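Local coordinates for rhusiopathiae surface protein B (Erysipelothrix rhusiopathiae, PDB 3V10) that probably binds collagen as a cell-wall-anchored bacterial adhesin, this chain being the collagen-binding region, which lies toward the N-terminal end of the longer protein, at residues A[32-37]-A[49-54]; A[164-169]-A[283-288]; A[179-184]-A[275-280]; A[232-235]-A[239-242]. All coordinates share one frame; numbering follows the deposited sequence.

Interaction 1: residues A[32-37]-A[49-54]; sequences LAFSDM and DFFDLT
Phe34 and Phe51 both carry CG between the backbone N and the carbonyl carbon, at chi1 63° and 58°, and from these positions each strand sends one benzyl group into the space between the backbones. The two rings meet there in a T-shaped (edge-to-face) pair. Phe51 presents its CE1-CZ edge to the face of Phe34, with CE1 4.0 Å above the Phe34 ring plane, over the ring centre. The centroids lie 5.1 Å apart and the planes are turned 69° against each other. CZ of Phe51 makes the nearest approach of this pair, 3.8 Å to CE2 of Phe34.

Two residues along each strand, which run nearly antiparallel, Leu32 and Leu53 reach toward each other tip to tip, CD2 of Leu32 lying 3.6 Å from CD2 of Leu53. That same Leu32 methyl also brushes CE2 of Phe51 at 4.2 Å, so it joins the leucine pair to the aromatic one.

The strand axes run 11.6 Å apart, a face-to-face spacing across the core of the Ig-like N-terminal domain rather than hydrogen-bonded neighbours. Strand 28-35 pairs with 10-16 and 112-123, while 50-54 pairs with 96-101. Phe99 adds a third ring, stacked on Phe51 and edge-to-face with Phe34, and Phe10 meets Phe51 edge-to-face.

No hydrogen bond links the two segments. The contact is buried and wholly apolar, held by dispersion and by the weak electrostatic pull of slightly positive ring C-H groups on Phe51 toward the pi cloud of Phe34.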
loop_
_atom_site.group_PDB
_atom_site.type_symbol
_atom_site.label_atom_id
_atom_site.label_comp_id
_atom_site.label_asym_id
_atom_site.label_seq_id
_atom_site.Cartn_x
_atom_site.Cartn_y
_atom_site.Cartn_z
ATOM N N LEU A 32 9.704 -1.655 -15.382
ATOM C CA LEU A 32 10.081 -1.211 -16.714
ATOM C C LEU A 32 11.589 -1.016 -16.833
ATOM O O LEU A 32 12.239 -0.502 -15.923
ATOM C CB LEU A 32 9.351 0.104 -17.025
ATOM C CG LEU A 32 9.535 0.772 -18.385
ATOM C CD1 LEU A 32 8.854 -0.058 -19.468
ATOM C CD2 LEU A 32 8.941 2.177 -18.334
ATOM N N ALA A 33 12.145 -1.437 -17.961
ATOM C CA ALA A 33 13.568 -1.292 -18.209
ATOM C C ALA A 33 13.749 -0.614 -19.557
ATOM O O ALA A 33 12.956 -0.826 -20.472
ATOM C CB ALA A 33 14.246 -2.661 -18.213
ATOM N N PHE A 34 14.782 0.209 -19.675
ATOM C CA PHE A 34 15.062 0.885 -20.932
ATOM C C PHE A 34 16.558 1.080 -21.137
ATOM O O PHE A 34 17.361 0.848 -20.228
ATOM C CB PHE A 34 14.318 2.231 -20.995
ATOM C CG PHE A 34 14.739 3.218 -19.947
ATOM C CD1 PHE A 34 15.758 4.129 -20.202
ATOM C CD2 PHE A 34 14.115 3.238 -18.702
ATOM C CE1 PHE A 34 16.150 5.045 -19.234
ATOM C CE2 PHE A 34 14.501 4.150 -17.727
ATOM C CZ PHE A 34 15.520 5.057 -17.995
ATOM N N SER A 35 16.938 1.474 -22.345
ATOM C CA SER A 35 18.341 1.702 -22.646
ATOM C C SER A 35 18.445 2.637 -23.836
ATOM O O SER A 35 17.429 3.043 -24.404
ATOM C CB SER A 35 19.046 0.381 -22.959
ATOM O OG SER A 35 18.489 -0.221 -24.115
ATOM N N ASP A 36 19.672 2.976 -24.208
ATOM C CA ASP A 36 19.906 3.868 -25.332
ATOM C C ASP A 36 19.918 3.167 -26.690
ATOM O O ASP A 36 20.485 3.686 -27.650
ATOM C CB ASP A 36 21.217 4.633 -25.136
ATOM C CG ASP A 36 22.372 3.726 -24.761
ATOM O OD1 ASP A 36 22.313 2.517 -25.063
ATOM O OD2 ASP A 36 23.346 4.231 -24.171
ATOM N N MET A 37 19.312 1.985 -26.768
ATOM C CA MET A 37 19.236 1.263 -28.038
ATOM C C MET A 37 17.801 1.371 -28.535
ATOM O O MET A 37 16.883 0.797 -27.944
ATOM C CB MET A 37 19.605 -0.216 -27.872
ATOM C CG MET A 37 21.090 -0.497 -27.703
ATOM S SD MET A 37 22.146 0.327 -28.924
ATOM C CE MET A 37 21.500 -0.219 -30.414
ATOM N N ASP A 49 15.227 15.332 -22.421
ATOM C CA ASP A 49 14.521 14.283 -23.151
ATOM C C ASP A 49 13.679 13.579 -22.095
ATOM O O ASP A 49 14.030 13.585 -20.914
ATOM C CB ASP A 49 15.494 13.291 -23.802
ATOM C CG ASP A 49 16.274 13.898 -24.959
ATOM O OD1 ASP A 49 15.888 14.984 -25.456
ATOM O OD2 ASP A 49 17.271 13.274 -25.382
ATOM N N PHE A 50 12.583 12.963 -22.515
ATOM C CA PHE A 50 11.673 12.326 -21.571
ATOM C C PHE A 50 10.788 11.257 -22.193
ATOM O O PHE A 50 10.826 11.010 -23.394
ATOM C CB PHE A 50 10.739 13.395 -21.012
ATOM C CG PHE A 50 9.897 14.057 -22.075
ATOM C CD1 PHE A 50 10.437 15.043 -22.895
ATOM C CD2 PHE A 50 8.584 13.644 -22.301
ATOM C CE1 PHE A 50 9.686 15.609 -23.928
ATOM C CE2 PHE A 50 7.825 14.202 -23.331
ATOM C CZ PHE A 50 8.378 15.187 -24.147
ATOM N N PHE A 51 9.989 10.625 -21.338
ATOM C CA PHE A 51 8.987 9.663 -21.757
ATOM C C PHE A 51 7.922 9.662 -20.679
ATOM O O PHE A 51 8.194 9.977 -19.516
ATOM C CB PHE A 51 9.535 8.243 -22.016
ATOM C CG PHE A 51 10.229 7.600 -20.848
ATOM C CD1 PHE A 51 11.612 7.600 -20.769
ATOM C CD2 PHE A 51 9.503 6.903 -19.886
ATOM C CE1 PHE A 51 12.271 6.905 -19.747
ATOM C CE2 PHE A 51 10.147 6.210 -18.867
ATOM C CZ PHE A 51 11.532 6.208 -18.797
ATOM N N ASP A 52 6.705 9.343 -21.082
ATOM C CA ASP A 52 5.579 9.343 -20.173
ATOM C C ASP A 52 4.909 8.002 -20.016
ATOM O O ASP A 52 4.712 7.269 -20.987
ATOM C CB ASP A 52 4.552 10.370 -20.648
ATOM C CG ASP A 52 5.085 11.781 -20.595
ATOM O OD1 ASP A 52 5.371 12.259 -19.476
ATOM O OD2 ASP A 52 5.227 12.412 -21.665
ATOM N N LEU A 53 4.537 7.696 -18.778
ATOM C CA LEU A 53 3.851 6.453 -18.467
ATOM C C LEU A 53 2.406 6.816 -18.136
ATOM O O LEU A 53 2.149 7.829 -17.486
ATOM C CB LEU A 53 4.514 5.773 -17.263
ATOM C CG LEU A 53 6.017 5.512 -17.412
ATOM C CD1 LEU A 53 6.566 4.868 -16.143
ATOM C CD2 LEU A 53 6.260 4.616 -18.610
ATOM N N THR A 54 1.467 5.999 -18.598
ATOM C CA THR A 54 0.056 6.250 -18.341
ATOM C C THR A 54 -0.619 5.018 -17.764
ATOM O O THR A 54 -0.839 4.039 -18.468
ATOM C CB THR A 54 -0.686 6.647 -19.627
ATOM O OG1 THR A 54 -0.018 7.756 -20.241
ATOM C CG2 THR A 54 -2.123 7.040 -19.314
#

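Interaction 2: residues A[164-169]-A[283-288]; sequences PIFYWK and IEYKDE
Tyr167, which packs against Ile283, is hydrogen-bonded through its OH to OG of Ser281, a residue of the same strand 276-286 that carries Ile283. This polar link sits beside an otherwise apolar contact between the two sheets of an Ig-like beta sandwich, the DEv-IgG fold, in the collagen-binding domain. Strand 167-173 is an outermost strand of the five-stranded sheet, and 276-286 belongs to the sheet facing it.

Just ahead of strand 167-173, Phe166 extends away from its backbone N (chi1 -175°) and lays its ring over that of Tyr285. The two form an offset stack with centroids 4.0 Å apart and planes only 15° from parallel. Because the side chains slide past each other in opposite directions, the phenol end of Tyr285 comes over the root of the Phe166 ring, while CE1 of Phe166 lies over the centre of the Tyr285 ring. CD1 of Phe166 is 3.3 Å from CZ of Tyr285, a tight fit for stacked carbons.

Ile283 fills the corner between Phe166 and Tyr167. Its CD1 reaches the rim of the Phe166 ring, near the ring plane, at 3.8 Å from CE1. The same methyl presses on Tyr167 at CB, 3.7 Å away, while CG2 of Ile283 runs alongside CD2 of Tyr167. Val198 and Val200 of strand 198-204, the neighbour of 276-286 in its own sheet, flank Ile283, and Val194 packs on Phe166.

At the far end of the stack, OH of Tyr285 rests 3.3 Å from CG of Phe166 and 3.4 Å from its CB.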
loop_
_atom_site.group_PDB
_atom_site.type_symbol
_atom_site.label_atom_id
_atom_site.label_comp_id
_atom_site.label_asym_id
_atom_site.label_seq_id
_atom_site.Cartn_x
_atom_site.Cartn_y
_atom_site.Cartn_z
ATOM N N PRO A 164 -19.481 -11.574 11.715
ATOM C CA PRO A 164 -19.563 -12.513 12.837
ATOM C C PRO A 164 -18.179 -12.830 13.420
ATOM O O PRO A 164 -18.066 -13.450 14.481
ATOM C CB PRO A 164 -20.216 -13.729 12.200
ATOM C CG PRO A 164 -19.568 -13.746 10.850
ATOM C CD PRO A 164 -19.626 -12.290 10.432
ATOM N N ILE A 165 -17.129 -12.398 12.720
ATOM C CA ILE A 165 -15.756 -12.635 13.166
ATOM C C ILE A 165 -15.433 -11.738 14.353
ATOM O O ILE A 165 -15.456 -10.512 14.245
ATOM C CB ILE A 165 -14.740 -12.355 12.033
ATOM C CG1 ILE A 165 -15.062 -13.235 10.823
ATOM C CG2 ILE A 165 -13.316 -12.629 12.517
ATOM C CD1 ILE A 165 -15.115 -14.717 11.139
ATOM N N PHE A 166 -15.112 -12.354 15.484
ATOM C CA PHE A 166 -14.818 -11.597 16.688
ATOM C C PHE A 166 -13.619 -10.670 16.597
ATOM O O PHE A 166 -13.661 -9.561 17.119
ATOM C CB PHE A 166 -14.631 -12.534 17.879
ATOM C CG PHE A 166 -14.448 -11.812 19.178
ATOM C CD1 PHE A 166 -13.184 -11.416 19.601
ATOM C CD2 PHE A 166 -15.548 -11.500 19.971
ATOM C CE1 PHE A 166 -13.021 -10.719 20.795
ATOM C CE2 PHE A 166 -15.396 -10.804 21.166
ATOM C CZ PHE A 166 -14.128 -10.411 21.579
ATOM N N TYR A 167 -12.548 -11.116 15.953
ATOM C CA TYR A 167 -11.359 -10.275 15.846
ATOM C C TYR A 167 -10.544 -10.502 14.590
ATOM O O TYR A 167 -10.295 -11.638 14.189
ATOM C CB TYR A 167 -10.442 -10.492 17.059
ATOM C CG TYR A 167 -9.082 -9.810 16.938
ATOM C CD1 TYR A 167 -8.975 -8.427 16.984
ATOM C CD2 TYR A 167 -7.919 -10.555 16.734
ATOM C CE1 TYR A 167 -7.742 -7.791 16.826
ATOM C CE2 TYR A 167 -6.679 -9.937 16.573
ATOM C CZ TYR A 167 -6.601 -8.547 16.620
ATOM O OH TYR A 167 -5.399 -7.906 16.457
ATOM N N TRP A 168 -10.133 -9.407 13.963
ATOM C CA TRP A 168 -9.273 -9.493 12.795
ATOM C C TRP A 168 -8.581 -8.150 12.636
ATOM O O TRP A 168 -9.079 -7.121 13.089
ATOM C CB TRP A 168 -10.061 -9.874 11.534
ATOM C CG TRP A 168 -10.797 -8.757 10.886
ATOM C CD1 TRP A 168 -10.317 -7.897 9.937
ATOM C CD2 TRP A 168 -12.156 -8.386 11.118
ATOM N NE1 TRP A 168 -11.302 -7.012 9.562
ATOM C CE2 TRP A 168 -12.440 -7.290 10.273
ATOM C CE3 TRP A 168 -13.165 -8.873 11.959
ATOM C CZ2 TRP A 168 -13.695 -6.671 10.244
ATOM C CZ3 TRP A 168 -14.417 -8.256 11.929
ATOM C CH2 TRP A 168 -14.667 -7.168 11.077
ATOM N N LYS A 169 -7.411 -8.179 12.017
ATOM C CA LYS A 169 -6.634 -6.973 11.807
ATOM C C LYS A 169 -6.363 -6.777 10.319
ATOM O O LYS A 169 -6.256 -7.738 9.566
ATOM C CB LYS A 169 -5.315 -7.083 12.571
ATOM C CG LYS A 169 -4.437 -8.214 12.101
ATOM C CD LYS A 169 -3.327 -7.688 11.228
ATOM C CE LYS A 169 -2.251 -7.020 12.061
ATOM N NZ LYS A 169 -2.779 -5.928 12.917
ATOM N N ILE A 283 -4.722 -12.831 20.561
ATOM C CA ILE A 283 -5.836 -12.376 21.372
ATOM C C ILE A 283 -6.291 -13.507 22.273
ATOM O O ILE A 283 -6.144 -14.684 21.931
ATOM C CB ILE A 283 -7.024 -11.898 20.477
ATOM C CG1 ILE A 283 -8.119 -11.274 21.346
ATOM C CG2 ILE A 283 -7.584 -13.068 19.659
ATOM C CD1 ILE A 283 -9.256 -10.676 20.549
ATOM N N GLU A 284 -6.802 -13.148 23.440
ATOM C CA GLU A 284 -7.311 -14.141 24.368
ATOM C C GLU A 284 -8.504 -13.555 25.085
ATOM O O GLU A 284 -8.505 -12.380 25.464
ATOM C CB GLU A 284 -6.256 -14.556 25.389
ATOM C CG GLU A 284 -6.617 -15.865 26.093
ATOM C CD GLU A 284 -5.470 -16.433 26.904
ATOM O OE1 GLU A 284 -5.496 -16.310 28.146
ATOM O OE2 GLU A 284 -4.536 -16.994 26.289
ATOM N N TYR A 285 -9.523 -14.386 25.257
ATOM C CA TYR A 285 -10.751 -13.998 25.939
ATOM C C TYR A 285 -11.635 -15.232 26.041
ATOM O O TYR A 285 -11.337 -16.259 25.445
ATOM C CB TYR A 285 -11.499 -12.927 25.142
ATOM C CG TYR A 285 -11.911 -13.363 23.749
ATOM C CD1 TYR A 285 -10.975 -13.450 22.720
ATOM C CD2 TYR A 285 -13.230 -13.723 23.471
ATOM C CE1 TYR A 285 -11.337 -13.885 21.444
ATOM C CE2 TYR A 285 -13.603 -14.161 22.198
ATOM C CZ TYR A 285 -12.651 -14.239 21.192
ATOM O OH TYR A 285 -13.013 -14.682 19.936
ATOM N N LYS A 286 -12.706 -15.134 26.820
ATOM C CA LYS A 286 -13.671 -16.226 26.936
ATOM C C LYS A 286 -14.861 -15.733 26.118
ATOM O O LYS A 286 -15.326 -14.614 26.335
ATOM C CB LYS A 286 -14.095 -16.431 28.392
ATOM C CG LYS A 286 -13.127 -17.256 29.230
ATOM C CD LYS A 286 -13.605 -17.340 30.672
ATOM C CE LYS A 286 -12.631 -18.114 31.557
ATOM N NZ LYS A 286 -12.958 -19.566 31.648
ATOM N N ASP A 287 -15.342 -16.532 25.169
ATOM C CA ASP A 287 -16.471 -16.098 24.353
ATOM C C ASP A 287 -17.756 -16.025 25.170
ATOM O O ASP A 287 -17.748 -16.258 26.377
ATOM C CB ASP A 287 -16.672 -17.007 23.129
ATOM C CG ASP A 287 -16.841 -18.473 23.492
ATOM O OD1 ASP A 287 -17.394 -18.769 24.570
ATOM O OD2 ASP A 287 -16.431 -19.332 22.678
ATOM N N GLU A 288 -18.857 -15.686 24.509
ATOM C CA GLU A 288 -20.142 -15.563 25.195
ATOM C C GLU A 288 -20.616 -16.872 25.818
ATOM O O GLU A 288 -21.454 -16.862 26.719
ATOM C CB GLU A 288 -21.205 -15.030 24.232
ATOM C CG GLU A 288 -21.238 -15.743 22.896
ATOM C CD GLU A 288 -22.388 -15.296 22.018
ATOM O OE1 GLU A 288 -22.804 -14.126 22.131
ATOM O OE2 GLU A 288 -22.867 -16.114 21.201
#

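Interaction 3: residues A[179-184]-A[275-280]; sequences GDMNWW and ENYKNS
Tyr277 is the first residue of 275-280 to touch strand 180-184, and it meets Met181 with both CB and ring. The Met181 chain, bent at its last torsion (chi3 -85°), crosses Tyr277 at about a right angle. SD comes within 3.5 Å of Tyr277 CB, and CE then lies over one face of the ring, 4.0 Å from the centroid and 26° off the normal. The methyl thus makes the CH-pi contact, while the sulfur stands obliquely to the ring in a Met-aromatic pair. Tyr277 OH is hydrogen-bonded to the carbonyl O of Asp271.

The backbone of Tyr277 contributes too: its O lies at the edge of the Trp183 indole, in the ring plane, 3.6 Å from CH2. Asn279 returns to the interface with its CB, 3.7 Å from CZ3 of Trp183. That methylene makes a second CH-pi contact, off-centre on the six-membered ring.

Trp183 is fixed from other directions as well, with NE1 hydrogen-bonded to Thr267 OG1 and the ring stacked on Tyr265.

The two strands run in roughly the same direction, 27° apart, with axes 10.3 Å from each other, as in facing sheets of a sandwich. Strand 180-187 lies between 167-173 and 260-269 in one sheet, and 276-286 pairs with 198-204 and 303-306 in the other.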
loop_
_atom_site.group_PDB
_atom_site.type_symbol
_atom_site.label_atom_id
_atom_site.label_comp_id
_atom_site.label_asym_id
_atom_site.label_seq_id
_atom_site.Cartn_x
_atom_site.Cartn_y
_atom_site.Cartn_z
ATOM N N GLY A 179 5.230 6.788 2.838
ATOM C CA GLY A 179 6.092 5.967 3.665
ATOM C C GLY A 179 5.386 5.441 4.901
ATOM O O GLY A 179 5.931 4.608 5.627
ATOM N N ASP A 180 4.176 5.930 5.145
ATOM C CA ASP A 180 3.393 5.504 6.302
ATOM C C ASP A 180 2.370 4.448 5.901
ATOM O O ASP A 180 2.054 4.289 4.719
ATOM C CB ASP A 180 2.674 6.704 6.933
ATOM C CG ASP A 180 3.566 7.502 7.877
ATOM O OD1 ASP A 180 4.805 7.375 7.791
ATOM O OD2 ASP A 180 3.017 8.274 8.699
ATOM N N MET A 181 1.871 3.724 6.898
ATOM C CA MET A 181 0.879 2.673 6.704
ATOM C C MET A 181 -0.202 2.826 7.772
ATOM O O MET A 181 0.087 3.252 8.889
ATOM C CB MET A 181 1.541 1.297 6.822
ATOM C CG MET A 181 2.458 0.965 5.660
ATOM S SD MET A 181 3.676 -0.348 5.950
ATOM C CE MET A 181 4.978 0.636 6.715
ATOM N N ASN A 182 -1.441 2.480 7.431
ATOM C CA ASN A 182 -2.546 2.596 8.375
ATOM C C ASN A 182 -3.002 1.207 8.784
ATOM O O ASN A 182 -3.043 0.299 7.958
ATOM C CB ASN A 182 -3.714 3.355 7.741
ATOM C CG ASN A 182 -3.296 4.706 7.200
ATOM O OD1 ASN A 182 -2.686 5.504 7.911
ATOM N ND2 ASN A 182 -3.623 4.972 5.939
ATOM N N TRP A 183 -3.339 1.046 10.059
ATOM C CA TRP A 183 -3.766 -0.257 10.560
ATOM C C TRP A 183 -5.065 -0.223 11.349
ATOM O O TRP A 183 -5.427 0.799 11.931
ATOM C CB TRP A 183 -2.659 -0.870 11.421
ATOM C CG TRP A 183 -1.326 -0.860 10.749
ATOM C CD1 TRP A 183 -0.456 0.187 10.678
ATOM C CD2 TRP A 183 -0.730 -1.927 10.001
ATOM N NE1 TRP A 183 0.642 -0.156 9.935
ATOM C CE2 TRP A 183 0.501 -1.449 9.503
ATOM C CE3 TRP A 183 -1.117 -3.238 9.700
ATOM C CZ2 TRP A 183 1.352 -2.238 8.722
ATOM C CZ3 TRP A 183 -0.269 -4.024 8.923
ATOM C CH2 TRP A 183 0.948 -3.521 8.442
ATOM N N TRP A 184 -5.753 -1.365 11.370
ATOM C CA TRP A 184 -7.032 -1.511 12.061
ATOM C C TRP A 184 -7.115 -2.790 12.881
ATOM O O TRP A 184 -6.884 -3.871 12.350
ATOM C CB TRP A 184 -8.186 -1.577 11.051
ATOM C CG TRP A 184 -8.490 -0.314 10.327
ATOM C CD1 TRP A 184 -9.462 0.592 10.637
ATOM C CD2 TRP A 184 -7.828 0.189 9.161
ATOM N NE1 TRP A 184 -9.449 1.625 9.738
ATOM C CE2 TRP A 184 -8.455 1.406 8.820
ATOM C CE3 TRP A 184 -6.765 -0.271 8.373
ATOM C CZ2 TRP A 184 -8.054 2.175 7.720
ATOM C CZ3 TRP A 184 -6.363 0.493 7.279
ATOM C CH2 TRP A 184 -7.010 1.704 6.966
ATOM N N GLU A 275 10.809 -6.159 1.588
ATOM C CA GLU A 275 9.750 -6.582 0.687
ATOM C C GLU A 275 8.324 -6.475 1.244
ATOM O O GLU A 275 7.395 -6.158 0.508
ATOM C CB GLU A 275 10.046 -7.998 0.235
ATOM C CG GLU A 275 11.466 -8.154 -0.295
ATOM C CD GLU A 275 11.506 -8.655 -1.747
ATOM O OE1 GLU A 275 12.512 -8.429 -2.477
ATOM O OE2 GLU A 275 10.517 -9.294 -2.165
ATOM N N ASN A 276 8.158 -6.743 2.537
ATOM C CA ASN A 276 6.838 -6.643 3.173
ATOM C C ASN A 276 6.957 -6.053 4.576
ATOM O O ASN A 276 7.953 -6.271 5.258
ATOM C CB ASN A 276 6.156 -8.016 3.289
ATOM C CG ASN A 276 6.094 -8.758 1.973
ATOM O OD1 ASN A 276 6.951 -9.592 1.680
ATOM N ND2 ASN A 276 5.085 -8.455 1.170
ATOM N N TYR A 277 5.945 -5.300 4.996
ATOM C CA TYR A 277 5.922 -4.709 6.337
ATOM C C TYR A 277 4.840 -5.479 7.071
ATOM O O TYR A 277 3.655 -5.309 6.801
ATOM C CB TYR A 277 5.581 -3.223 6.261
ATOM C CG TYR A 277 6.649 -2.430 5.544
ATOM C CD1 TYR A 277 7.875 -2.160 6.154
ATOM C CD2 TYR A 277 6.461 -2.006 4.229
ATOM C CE1 TYR A 277 8.892 -1.490 5.470
ATOM C CE2 TYR A 277 7.467 -1.343 3.538
ATOM C CZ TYR A 277 8.676 -1.088 4.157
ATOM O OH TYR A 277 9.660 -0.430 3.451
ATOM N N LYS A 278 5.263 -6.335 7.997
ATOM C CA LYS A 278 4.331 -7.189 8.721
ATOM C C LYS A 278 3.877 -6.703 10.086
ATOM O O LYS A 278 4.475 -5.817 10.687
ATOM C CB LYS A 278 4.943 -8.581 8.895
ATOM C CG LYS A 278 5.489 -9.196 7.617
ATOM C CD LYS A 278 6.078 -10.577 7.882
ATOM C CE LYS A 278 6.705 -11.160 6.623
ATOM N NZ LYS A 278 7.876 -10.368 6.173
ATOM N N ASN A 279 2.805 -7.326 10.564
ATOM C CA ASN A 279 2.246 -7.040 11.871
ATOM C C ASN A 279 1.542 -8.319 12.300
ATOM O O ASN A 279 0.744 -8.878 11.547
ATOM C CB ASN A 279 1.242 -5.890 11.800
ATOM C CG ASN A 279 0.736 -5.483 13.166
ATOM O OD1 ASN A 279 1.517 -5.252 14.088
ATOM N ND2 ASN A 279 -0.576 -5.388 13.304
ATOM N N SER A 280 1.848 -8.792 13.499
ATOM C CA SER A 280 1.220 -10.005 13.993
ATOM C C SER A 280 0.597 -9.684 15.341
ATOM O O SER A 280 1.060 -8.786 16.037
ATOM C CB SER A 280 2.252 -11.129 14.129
ATOM O OG SER A 280 3.249 -10.827 15.091
#

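Interaction 4: residues A[232-235]-A[239-242]; sequences AFNK and TITV
Ile240 starts its side chain beside the amide of Asn234, with CB 3.7 Å from Asn234 OD1. CG1, anti to the carbonyl carbon, turns toward the helix and meets the Phe233 ring obliquely, 3.5 Å from CE2. CD1 continues the extended chain and ends 3.5 Å from Phe233 CD2, the two side chains crossing at about a right angle. Val217 of strand 208-221 touches both Phe233 and Ile240 and joins them in the core.

The polar half of the contact lies beside this apolar one. Ile240 N donates to Asn234 OD1 over 2.8 Å, in a bent bond (143° at the hydrogen) with the donor tilted 30° from the carbonyl plane. A water supplies a second bridge: it donates to Asn234 O at 2.7 Å and hydrogen-bonds Thr239 OG1 at 2.8 Å.

Thr239 and Thr241 make backbone bonds to strand 246-251. The N-H of Ile240, between them, is instead taken by the Asn234 side chain, which ties helix 230-236 to the start of the strand after a very short turn.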
loop_
_atom_site.group_PDB
_atom_site.type_symbol
_atom_site.label_atom_id
_atom_site.label_comp_id
_atom_site.label_asym_id
_atom_site.label_seq_id
_atom_site.Cartn_x
_atom_site.Cartn_y
_atom_site.Cartn_z
ATOM N N ALA A 232 -8.507 8.939 25.907
ATOM C CA ALA A 232 -9.870 8.846 26.406
ATOM C C ALA A 232 -10.202 7.383 26.671
ATOM O O ALA A 232 -10.848 7.046 27.668
ATOM C CB ALA A 232 -10.840 9.432 25.386
ATOM N N PHE A 233 -9.754 6.518 25.767
ATOM C CA PHE A 233 -9.985 5.084 25.895
ATOM C C PHE A 233 -9.408 4.602 27.220
ATOM O O PHE A 233 -10.051 3.845 27.952
ATOM C CB PHE A 233 -9.307 4.335 24.747
ATOM C CG PHE A 233 -9.487 2.845 24.810
ATOM C CD1 PHE A 233 -10.630 2.246 24.290
ATOM C CD2 PHE A 233 -8.518 2.039 25.402
ATOM C CE1 PHE A 233 -10.806 0.863 24.357
ATOM C CE2 PHE A 233 -8.684 0.655 25.475
ATOM C CZ PHE A 233 -9.833 0.070 24.948
ATOM N N ASN A 234 -8.190 5.045 27.523
ATOM C CA ASN A 234 -7.514 4.658 28.755
ATOM C C ASN A 234 -8.228 5.127 30.018
ATOM O O ASN A 234 -7.997 4.586 31.098
ATOM C CB ASN A 234 -6.076 5.186 28.773
ATOM C CG ASN A 234 -5.193 4.503 27.750
ATOM O OD1 ASN A 234 -5.504 3.414 27.276
ATOM N ND2 ASN A 234 -4.076 5.137 27.412
ATOM N N LYS A 235 -9.087 6.132 29.884
ATOM C CA LYS A 235 -9.811 6.656 31.039
ATOM C C LYS A 235 -11.212 6.080 31.209
ATOM O O LYS A 235 -11.777 6.138 32.304
ATOM C CB LYS A 235 -9.920 8.182 30.952
ATOM C CG LYS A 235 -8.590 8.919 30.895
ATOM C CD LYS A 235 -8.787 10.433 31.008
ATOM C CE LYS A 235 -9.641 10.993 29.873
ATOM N NZ LYS A 235 -8.983 10.835 28.549
ATOM N N THR A 239 -7.227 -0.246 28.708
ATOM C CA THR A 239 -5.845 0.202 28.721
ATOM C C THR A 239 -5.121 -0.171 27.436
ATOM O O THR A 239 -5.185 -1.312 26.976
ATOM C CB THR A 239 -5.058 -0.419 29.901
ATOM O OG1 THR A 239 -5.756 -0.183 31.132
ATOM C CG2 THR A 239 -3.660 0.196 29.996
ATOM N N ILE A 240 -4.442 0.808 26.857
ATOM C CA ILE A 240 -3.653 0.581 25.658
ATOM C C ILE A 240 -2.241 1.014 26.017
ATOM O O ILE A 240 -2.022 2.143 26.462
ATOM C CB ILE A 240 -4.157 1.415 24.471
ATOM C CG1 ILE A 240 -5.489 0.851 23.973
ATOM C CG2 ILE A 240 -3.125 1.407 23.351
ATOM C CD1 ILE A 240 -6.112 1.657 22.846
ATOM N N THR A 241 -1.290 0.106 25.852
ATOM C CA THR A 241 0.095 0.407 26.159
ATOM C C THR A 241 0.945 0.213 24.916
ATOM O O THR A 241 0.590 -0.553 24.021
ATOM C CB THR A 241 0.634 -0.510 27.280
ATOM O OG1 THR A 241 0.619 -1.876 26.842
ATOM C CG2 THR A 241 -0.227 -0.374 28.532
ATOM N N VAL A 242 2.062 0.925 24.858
ATOM C CA VAL A 242 2.976 0.803 23.736
ATOM C C VAL A 242 4.379 0.724 24.307
ATOM O O VAL A 242 4.787 1.582 25.084
ATOM C CB VAL A 242 2.905 2.025 22.786
ATOM C CG1 VAL A 242 3.918 1.869 21.660
ATOM C CG2 VAL A 242 1.509 2.160 22.208
HETATM O O HOH W 1 -6.357 2.537 31.582
#

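In the fold
From the N terminus, interaction 1 comes first: it closes a short loop between strands 28-35 and 50-54 inside the N-terminal Ig-like domain, and is complete before the others begin. The remaining three lie in the collagen-binding domain and nest. Interaction 2 closes the widest loop, interaction 3 lies within it, and interaction 4, a tight helix-to-strand turn, lies within both. Interactions 2 and 3 join strands 167-173 and 180-187, neighbours in one sheet, to different lengths of strand 276-286 in the facing sheet, with centres 22 Å apart. Beyond them the chain returns to the first domain, where strand 311-315 enters its sheet, consistent with the latch of the Collagen Hug model.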